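Local coordinates for acyl-CoA dehydrogenase domain protein Tcur3483 (Thermomonospora curvata, PDB 6WY9) that binds FAD and probably oxidises a CH-CH group of its substrate, as acyl-CoA dehydrogenases do, at residues Ala38-Leu43 with Gln101-Pro106; Ile273-Asp278 with Ala367-Gln372. One frame throughout, in Å; residues are numbered along the deposited sequence.

Contact 1: residues Ala38-Leu43 with Gln101-Pro106; sequences AYFNGL and QRAGLP
F40 packs against A103 and L105 in a wholly apolar contact between the C-terminal ends of two helices, 26-41 and 90-103, in the N-terminal helical domain. The backbones come close, F40 CA lying 6.3 Å from A103 CA, because alanine puts just one methyl between them: A103 CB rests 3.6 Å from F40 CB. The CG of F40 lies anti to its carbonyl carbon (chi1 -66°), which sends the ring across toward the end of helix 90-103. There A103 CB and L105 CD1 both meet it obliquely, the latter 3.5 Å from F40 CD1. L105 suits this place because its branched end extends across to the ring, beside the A103 methyl. The same leucine methyl gains a looser neighbour in L43, whose CD1 is 4.4 Å from L105 CD1. Helix 62-71 adds L69 to the packing on F40 and M68 to that on L43. With an alanine at F40, the L105 methyl would probably lose its main partner and a gap would be likely to open between the helix ends. Just before L105, G104 has a positive phi (82°), at which a side chain would collide with the carbonyl oxygen of A103; G104 N also bonds back to Q101 O at 2.9 Å. Glycine thus ends helix 90-103 in a Schellman motif, followed by a leucine that packs on a neighbouring helix of the all-helical N-terminal domain.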
ATOM      1  N   ALA A  38      27.580  -5.276 -30.078  1.00 60.49           N
ATOM      2  CA  ALA A  38      28.916  -5.278 -30.656  1.00 60.66           C
ATOM      3  C   ALA A  38      29.578  -3.904 -30.495  1.00 60.93           C
ATOM      4  O   ALA A  38      30.741  -3.796 -30.073  1.00 63.16           O
ATOM      5  CB  ALA A  38      28.844  -5.697 -32.127  1.00 60.69           C
ATOM      6  N   TYR A  39      28.836  -2.831 -30.778  1.00 56.90           N
ATOM      7  CA  TYR A  39      29.445  -1.506 -30.771  1.00 58.34           C
ATOM      8  C   TYR A  39      29.895  -1.092 -29.366  1.00 61.86           C
ATOM      9  O   TYR A  39      31.052  -0.680 -29.164  1.00 63.64           O
ATOM     10  CB  TYR A  39      28.458  -0.486 -31.329  1.00 56.58           C
ATOM     11  CG  TYR A  39      28.906   0.943 -31.168  1.00 57.32           C
ATOM     12  CD1 TYR A  39      29.954   1.455 -31.934  1.00 58.71           C
ATOM     13  CD2 TYR A  39      28.266   1.795 -30.278  1.00 57.70           C
ATOM     14  CE1 TYR A  39      30.364   2.801 -31.803  1.00 59.83           C
ATOM     15  CE2 TYR A  39      28.667   3.153 -30.143  1.00 58.80           C
ATOM     16  CZ  TYR A  39      29.719   3.637 -30.902  1.00 60.15           C
ATOM     17  OH  TYR A  39      30.127   4.958 -30.781  1.00 61.09           O
ATOM     18  N   PHE A  40      28.980  -1.159 -28.392  1.00 61.96           N
ATOM     19  CA  PHE A  40      29.325  -0.793 -27.021  1.00 65.15           C
ATOM     20  C   PHE A  40      30.402  -1.700 -26.453  1.00 69.24           C
ATOM     21  O   PHE A  40      31.225  -1.250 -25.642  1.00 71.80           O
ATOM     22  CB  PHE A  40      28.086  -0.831 -26.123  1.00 63.97           C
ATOM     23  CG  PHE A  40      27.077   0.202 -26.463  1.00 63.02           C
ATOM     24  CD1 PHE A  40      27.469   1.493 -26.779  1.00 63.57           C
ATOM     25  CD2 PHE A  40      25.728  -0.090 -26.442  1.00 61.53           C
ATOM     26  CE1 PHE A  40      26.537   2.467 -27.090  1.00 63.29           C
ATOM     27  CE2 PHE A  40      24.787   0.874 -26.761  1.00 59.61           C
ATOM     28  CZ  PHE A  40      25.190   2.159 -27.088  1.00 61.62           C
ATOM     29  N   ASN A  41      30.410  -2.980 -26.849  1.00 69.43           N
ATOM     30  CA  ASN A  41      31.465  -3.875 -26.394  1.00 73.87           C
ATOM     31  C   ASN A  41      32.828  -3.379 -26.846  1.00 78.32           C
ATOM     32  O   ASN A  41      33.818  -3.529 -26.125  1.00 82.15           O
ATOM     33  CB  ASN A  41      31.230  -5.308 -26.896  1.00 73.45           C
ATOM     34  CG  ASN A  41      32.253  -6.282 -26.352  1.00 77.93           C
ATOM     35  OD1 ASN A  41      32.127  -6.762 -25.227  1.00 80.50           O
ATOM     36  ND2 ASN A  41      33.276  -6.585 -27.147  1.00 79.58           N
ATOM     37  N   GLY A  42      32.906  -2.811 -28.045  0.99 80.18           N
ATOM     38  CA  GLY A  42      34.156  -2.261 -28.528  0.99 86.13           C
ATOM     39  C   GLY A  42      34.583  -0.978 -27.857  0.99 92.03           C
ATOM     40  O   GLY A  42      35.618  -0.419 -28.234  0.99 93.80           O
ATOM     41  N   LEU A  43      33.797  -0.491 -26.893  1.00 96.13           N
ATOM     42  CA  LEU A  43      34.082   0.707 -26.111  1.00100.96           C
ATOM     43  C   LEU A  43      34.278   0.405 -24.634  1.00105.74           C
ATOM     44  O   LEU A  43      35.299   0.797 -24.055  1.00108.94           O
ATOM     45  CB  LEU A  43      32.941   1.724 -26.265  1.00 99.30           C
ATOM     46  CG  LEU A  43      32.582   2.240 -27.649  1.00 98.05           C
ATOM     47  CD1 LEU A  43      31.596   3.396 -27.515  1.00 96.18           C
ATOM     48  CD2 LEU A  43      33.842   2.683 -28.370  1.00100.71           C
ATOM     49  N   GLN A 101      22.184   1.852 -21.603  1.00 60.05           N
ATOM     50  CA  GLN A 101      22.100   1.536 -20.179  1.00 62.94           C
ATOM     51  C   GLN A 101      22.654   0.157 -19.893  1.00 63.01           C
ATOM     52  O   GLN A 101      23.404  -0.041 -18.928  1.00 63.77           O
ATOM     53  CB  GLN A 101      20.658   1.620 -19.709  1.00 66.31           C
ATOM     54  CG  GLN A 101      20.219   3.033 -19.665  1.00 69.48           C
ATOM     55  CD  GLN A 101      18.770   3.174 -19.369  1.00 73.21           C
ATOM     56  OE1 GLN A 101      17.930   2.996 -20.249  1.00 74.27           O
ATOM     57  NE2 GLN A 101      18.456   3.516 -18.125  1.00 75.02           N
ATOM     58  N   ARG A 102      22.273  -0.820 -20.714  1.00 61.75           N
ATOM     59  CA  ARG A 102      22.735  -2.175 -20.477  1.00 64.88           C
ATOM     60  C   ARG A 102      24.257  -2.227 -20.473  1.00 63.35           C
ATOM     61  O   ARG A 102      24.864  -2.908 -19.634  1.00 65.80           O
ATOM     62  CB  ARG A 102      22.146  -3.117 -21.538  1.00 67.77           C
ATOM     63  CG  ARG A 102      22.436  -4.588 -21.271  1.00 75.73           C
ATOM     64  CD  ARG A 102      22.045  -5.495 -22.443  1.00 80.00           C
ATOM     65  NE  ARG A 102      22.832  -6.729 -22.416  1.00 86.60           N
ATOM     66  CZ  ARG A 102      24.132  -6.778 -22.708  1.00 90.66           C
ATOM     67  NH1 ARG A 102      24.780  -7.934 -22.661  1.00 92.22           N
ATOM     68  NH2 ARG A 102      24.788  -5.656 -23.044  1.00 91.95           N
ATOM     69  N   ALA A 103      24.890  -1.480 -21.381  1.00 61.66           N
ATOM     70  CA  ALA A 103      26.343  -1.439 -21.492  1.00 63.27           C
ATOM     71  C   ALA A 103      27.021  -0.709 -20.334  1.00 66.58           C
ATOM     72  O   ALA A 103      28.248  -0.795 -20.209  1.00 68.66           O
ATOM     73  CB  ALA A 103      26.759  -0.778 -22.807  1.00 60.66           C
ATOM     74  N   GLY A 104      26.265  -0.033 -19.478  1.00 67.51           N
ATOM     75  CA  GLY A 104      26.861   0.820 -18.473  1.00 71.86           C
ATOM     76  C   GLY A 104      27.237   2.194 -18.978  1.00 73.73           C
ATOM     77  O   GLY A 104      27.835   2.976 -18.229  1.00 76.70           O
ATOM     78  N   LEU A 105      26.922   2.498 -20.133  1.00 73.52           N
ATOM     79  CA  LEU A 105      27.500   3.751 -20.565  1.00 76.53           C
ATOM     80  C   LEU A 105      26.541   4.900 -20.282  1.00 79.47           C
ATOM     81  O   LEU A 105      25.321   4.713 -20.246  1.00 78.69           O
ATOM     82  CB  LEU A 105      27.831   3.705 -22.052  1.00 75.87           C
ATOM     83  CG  LEU A 105      28.844   2.624 -22.461  1.00 78.95           C
ATOM     84  CD1 LEU A 105      29.176   2.680 -23.955  1.00 78.63           C
ATOM     85  CD2 LEU A 105      30.119   2.693 -21.613  1.00 82.12           C
ATOM     86  N   PRO A 106      27.076   6.081 -20.018  1.00 83.47           N
ATOM     87  CA  PRO A 106      26.218   7.254 -19.877  1.00 84.24           C
ATOM     88  C   PRO A 106      25.905   7.819 -21.250  1.00 80.73           C
ATOM     89  O   PRO A 106      26.740   7.787 -22.155  1.00 83.77           O
ATOM     90  CB  PRO A 106      27.081   8.216 -19.057  1.00 87.97           C
ATOM     91  CG  PRO A 106      28.471   7.882 -19.501  1.00 88.55           C
ATOM     92  CD  PRO A 106      28.482   6.374 -19.696  1.00 87.04           C
TER

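Contact 2: residues Ile273-Asp278 with Ala367-Gln372; sequences IRLWED and AGQIEQ
The flat carboxamide of Q369 carries a methyl of L275 above its plane: L275 CD2 stands 4.0 Å from Q369 NE2 and 4.2 Å from Q369 CD, a van der Waals contact without a hydrogen bond. Both outer atoms of this amide are engaged elsewhere, NE2 by the carbonyl oxygen of L366 and OE1 by R271 and a glycerol probably from the crystallisation liquor, so its rotation is fixed and a face can be offered to the leucine. The other flat group, the indole of W276, has E277 CG in plane at its edge; the CB of W276 is directed away from segment 367-372, and its ring meets that of Y302. Leucine suits the contact because its fork serves two partners. While CD2 covers the amide, L275 CD1 lies 4.2 Å from I370 CG1, the two aliphatic chains lying alongside each other and running in opposing senses. In I370, CG1 is anti to the carbonyl carbon (chi1 -67°), which directs this branch at the leucine, and L347 and T348 of helix 326-350 pack on the same residue. The closest backbones, L275 CA and I370 CA, are 7.6 Å apart. Helix 369-380 begins right here: G368 is its N-cap residue, with positive phi that glycine adopts readily, and Q372 N bonds to G368 O at 2.9 Å. R271 belongs to the same helix as L275, one turn earlier. The chemistry is therefore mixed: dispersion forces act between the two segments themselves, while the hydrogen bond of R271 to Q369 ties the same two helices together beside them and satisfies the glutamine oxygen.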
ATOM      1  N   ILE A 273      13.323  -3.220 -15.903  1.00 37.51           N
ATOM      2  CA  ILE A 273      12.790  -4.446 -16.501  1.00 38.87           C
ATOM      3  C   ILE A 273      13.917  -5.446 -16.744  1.00 39.47           C
ATOM      4  O   ILE A 273      13.810  -6.640 -16.409  1.00 37.59           O
ATOM      5  CB  ILE A 273      12.029  -4.114 -17.800  1.00 40.12           C
ATOM      6  CG1 ILE A 273      10.713  -3.400 -17.468  1.00 42.31           C
ATOM      7  CG2 ILE A 273      11.737  -5.398 -18.620  1.00 39.77           C
ATOM      8  CD1 ILE A 273       9.971  -2.836 -18.704  1.00 44.36           C
ATOM      9  N   ARG A 274      15.031  -4.968 -17.310  1.00 41.51           N
ATOM     10  CA  ARG A 274      16.185  -5.850 -17.532  1.00 46.73           C
ATOM     11  C   ARG A 274      16.709  -6.457 -16.222  1.00 41.91           C
ATOM     12  O   ARG A 274      17.079  -7.643 -16.172  1.00 39.03           O
ATOM     13  CB  ARG A 274      17.315  -5.090 -18.246  1.00 58.56           C
ATOM     14  CG  ARG A 274      16.980  -4.611 -19.650  1.00 74.16           C
ATOM     15  CD  ARG A 274      16.424  -5.733 -20.518  1.00 88.75           C
ATOM     16  NE  ARG A 274      16.568  -5.496 -21.955  1.00102.94           N
ATOM     17  CZ  ARG A 274      17.643  -5.826 -22.673  1.00113.48           C
ATOM     18  NH1 ARG A 274      18.696  -6.399 -22.100  1.00116.22           N
ATOM     19  NH2 ARG A 274      17.670  -5.578 -23.971  1.00118.30           N
ATOM     20  N   LEU A 275      16.826  -5.637 -15.184  1.00 39.26           N
ATOM     21  CA  LEU A 275      17.299  -6.125 -13.903  1.00 39.50           C
ATOM     22  C   LEU A 275      16.326  -7.144 -13.299  1.00 37.88           C
ATOM     23  O   LEU A 275      16.759  -8.131 -12.711  1.00 38.55           O
ATOM     24  CB  LEU A 275      17.522  -4.941 -12.953  1.00 40.91           C
ATOM     25  CG  LEU A 275      18.817  -4.193 -13.326  1.00 43.86           C
ATOM     26  CD1 LEU A 275      18.963  -2.816 -12.615  1.00 43.79           C
ATOM     27  CD2 LEU A 275      20.088  -5.076 -13.098  1.00 45.63           C
ATOM     28  N   TRP A 276      15.013  -6.900 -13.412  1.00 38.18           N
ATOM     29  CA  TRP A 276      14.018  -7.890 -13.010  1.00 38.22           C
ATOM     30  C   TRP A 276      14.264  -9.227 -13.713  1.00 38.64           C
ATOM     31  O   TRP A 276      14.316 -10.278 -13.073  1.00 38.56           O
ATOM     32  CB  TRP A 276      12.607  -7.346 -13.297  1.00 38.41           C
ATOM     33  CG  TRP A 276      11.461  -8.307 -12.941  1.00 35.75           C
ATOM     34  CD1 TRP A 276      10.682  -8.267 -11.815  1.00 35.88           C
ATOM     35  CD2 TRP A 276      10.944  -9.371 -13.742  1.00 37.02           C
ATOM     36  NE1 TRP A 276       9.735  -9.280 -11.847  1.00 34.61           N
ATOM     37  CE2 TRP A 276       9.870  -9.972 -13.012  1.00 36.11           C
ATOM     38  CE3 TRP A 276      11.294  -9.909 -14.985  1.00 37.27           C
ATOM     39  CZ2 TRP A 276       9.151 -11.060 -13.498  1.00 36.18           C
ATOM     40  CZ3 TRP A 276      10.577 -11.007 -15.464  1.00 38.23           C
ATOM     41  CH2 TRP A 276       9.518 -11.572 -14.707  1.00 37.59           C
ATOM     42  N   GLU A 277      14.457  -9.202 -15.030  1.00 39.48           N
ATOM     43  CA  GLU A 277      14.773 -10.425 -15.753  1.00 41.33           C
ATOM     44  C   GLU A 277      16.034 -11.090 -15.226  1.00 41.53           C
ATOM     45  O   GLU A 277      16.102 -12.326 -15.145  1.00 41.36           O
ATOM     46  CB  GLU A 277      14.959 -10.142 -17.236  1.00 44.05           C
ATOM     47  CG  GLU A 277      13.721  -9.721 -17.949  1.00 49.87           C
ATOM     48  CD  GLU A 277      14.037  -9.434 -19.401  1.00 58.55           C
ATOM     49  OE1 GLU A 277      15.000  -8.684 -19.692  1.00 61.47           O
ATOM     50  OE2 GLU A 277      13.355 -10.017 -20.252  1.00 62.78           O
ATOM     51  N   ASP A 278      17.076 -10.301 -14.948  1.00 40.18           N
ATOM     52  CA  ASP A 278      18.314 -10.898 -14.477  1.00 40.20           C
ATOM     53  C   ASP A 278      18.111 -11.556 -13.121  1.00 40.68           C
ATOM     54  O   ASP A 278      18.700 -12.610 -12.835  1.00 40.32           O
ATOM     55  CB  ASP A 278      19.407  -9.843 -14.379  1.00 40.11           C
ATOM     56  CG  ASP A 278      19.823  -9.297 -15.728  1.00 44.02           C
ATOM     57  OD1 ASP A 278      19.611  -9.942 -16.788  1.00 45.34           O
ATOM     58  OD2 ASP A 278      20.378  -8.182 -15.699  1.00 44.90           O
ATOM     59  N   ALA A 367      26.744  -7.178 -10.045  1.00 44.14           N
ATOM     60  CA  ALA A 367      27.673  -6.076  -9.804  1.00 44.67           C
ATOM     61  C   ALA A 367      27.130  -5.046  -8.800  1.00 43.50           C
ATOM     62  O   ALA A 367      27.563  -3.899  -8.816  1.00 44.10           O
ATOM     63  CB  ALA A 367      28.065  -5.374 -11.117  1.00 45.38           C
ATOM     64  N   GLY A 368      26.193  -5.423  -7.923  1.00 42.56           N
ATOM     65  CA  GLY A 368      25.629  -4.491  -6.952  1.00 43.11           C
ATOM     66  C   GLY A 368      24.686  -3.455  -7.531  1.00 42.82           C
ATOM     67  O   GLY A 368      24.366  -2.479  -6.842  1.00 40.43           O
ATOM     68  N   GLN A 369      24.228  -3.636  -8.777  1.00 42.72           N
ATOM     69  CA  GLN A 369      23.459  -2.586  -9.455  1.00 44.02           C
ATOM     70  C   GLN A 369      22.155  -2.273  -8.731  1.00 41.56           C
ATOM     71  O   GLN A 369      21.719  -1.115  -8.686  1.00 41.89           O
ATOM     72  CB  GLN A 369      23.149  -3.013 -10.895  1.00 44.38           C
ATOM     73  CG  GLN A 369      24.354  -3.020 -11.780  1.00 48.37           C
ATOM     74  CD  GLN A 369      23.959  -3.496 -13.165  1.00 51.23           C
ATOM     75  OE1 GLN A 369      23.521  -2.707 -14.005  1.00 53.20           O
ATOM     76  NE2 GLN A 369      24.057  -4.794 -13.386  1.00 49.87           N
ATOM     77  N   ILE A 370      21.464  -3.299  -8.257  1.00 39.32           N
ATOM     78  CA  ILE A 370      20.173  -3.049  -7.617  1.00 39.17           C
ATOM     79  C   ILE A 370      20.381  -2.395  -6.259  1.00 39.85           C
ATOM     80  O   ILE A 370      19.592  -1.538  -5.832  1.00 39.94           O
ATOM     81  CB  ILE A 370      19.369  -4.350  -7.508  1.00 39.60           C
ATOM     82  CG1 ILE A 370      18.976  -4.820  -8.933  1.00 41.52           C
ATOM     83  CG2 ILE A 370      18.097  -4.107  -6.625  1.00 38.17           C
ATOM     84  CD1 ILE A 370      18.583  -6.308  -9.034  1.00 42.38           C
ATOM     85  N   GLU A 371      21.448  -2.785  -5.563  1.00 39.93           N
ATOM     86  CA  GLU A 371      21.800  -2.075  -4.339  1.00 40.86           C
ATOM     87  C   GLU A 371      22.062  -0.589  -4.633  1.00 41.02           C
ATOM     88  O   GLU A 371      21.537   0.288  -3.942  1.00 39.69           O
ATOM     89  CB  GLU A 371      23.005  -2.746  -3.691  1.00 42.78           C
ATOM     90  CG  GLU A 371      23.255  -2.327  -2.231  1.00 44.05           C
ATOM     91  CD  GLU A 371      23.889  -0.955  -2.108  1.00 45.13           C
ATOM     92  OE1 GLU A 371      24.697  -0.578  -2.998  1.00 45.95           O
ATOM     93  OE2 GLU A 371      23.595  -0.267  -1.096  1.00 44.98           O
ATOM     94  N   GLN A 372      22.889  -0.277  -5.645  1.00 40.29           N
ATOM     95  CA  GLN A 372      23.163   1.136  -5.906  1.00 39.73           C
ATOM     96  C   GLN A 372      21.929   1.883  -6.447  1.00 40.02           C
ATOM     97  O   GLN A 372      21.662   3.031  -6.042  1.00 40.18           O
ATOM     98  CB  GLN A 372      24.353   1.293  -6.854  1.00 43.59           C
ATOM     99  CG  GLN A 372      24.575   2.772  -7.220  1.00 47.80           C
ATOM    100  CD  GLN A 372      25.904   2.995  -7.877  1.00 56.11           C
ATOM    101  OE1 GLN A 372      26.388   2.129  -8.594  1.00 59.06           O
ATOM    102  NE2 GLN A 372      26.522   4.150  -7.629  1.00 59.27           N
TER

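Contact 2 is the more buried, its touching residues lying among C-terminal domain helices, whereas contact 1 is only partly buried and joins helix ends of the N-terminal domain. Neither has a hydrogen bond across its segments, and the buried areas are similar, yet contact 1 is purely apolar, aromatic on aliphatic, while contact 2 brings in an amide held by outside partners. Their elements differ, but helices 90-103 and 263-286 touch each other: Q101 packs on L268 and R271, and R102 CD lies 3.5 Å from R274 NH1. R274, though poorly ordered, also forms a salt bridge with D98, so charge enters where the two domains meet, between contacts centred about 16 Å apart.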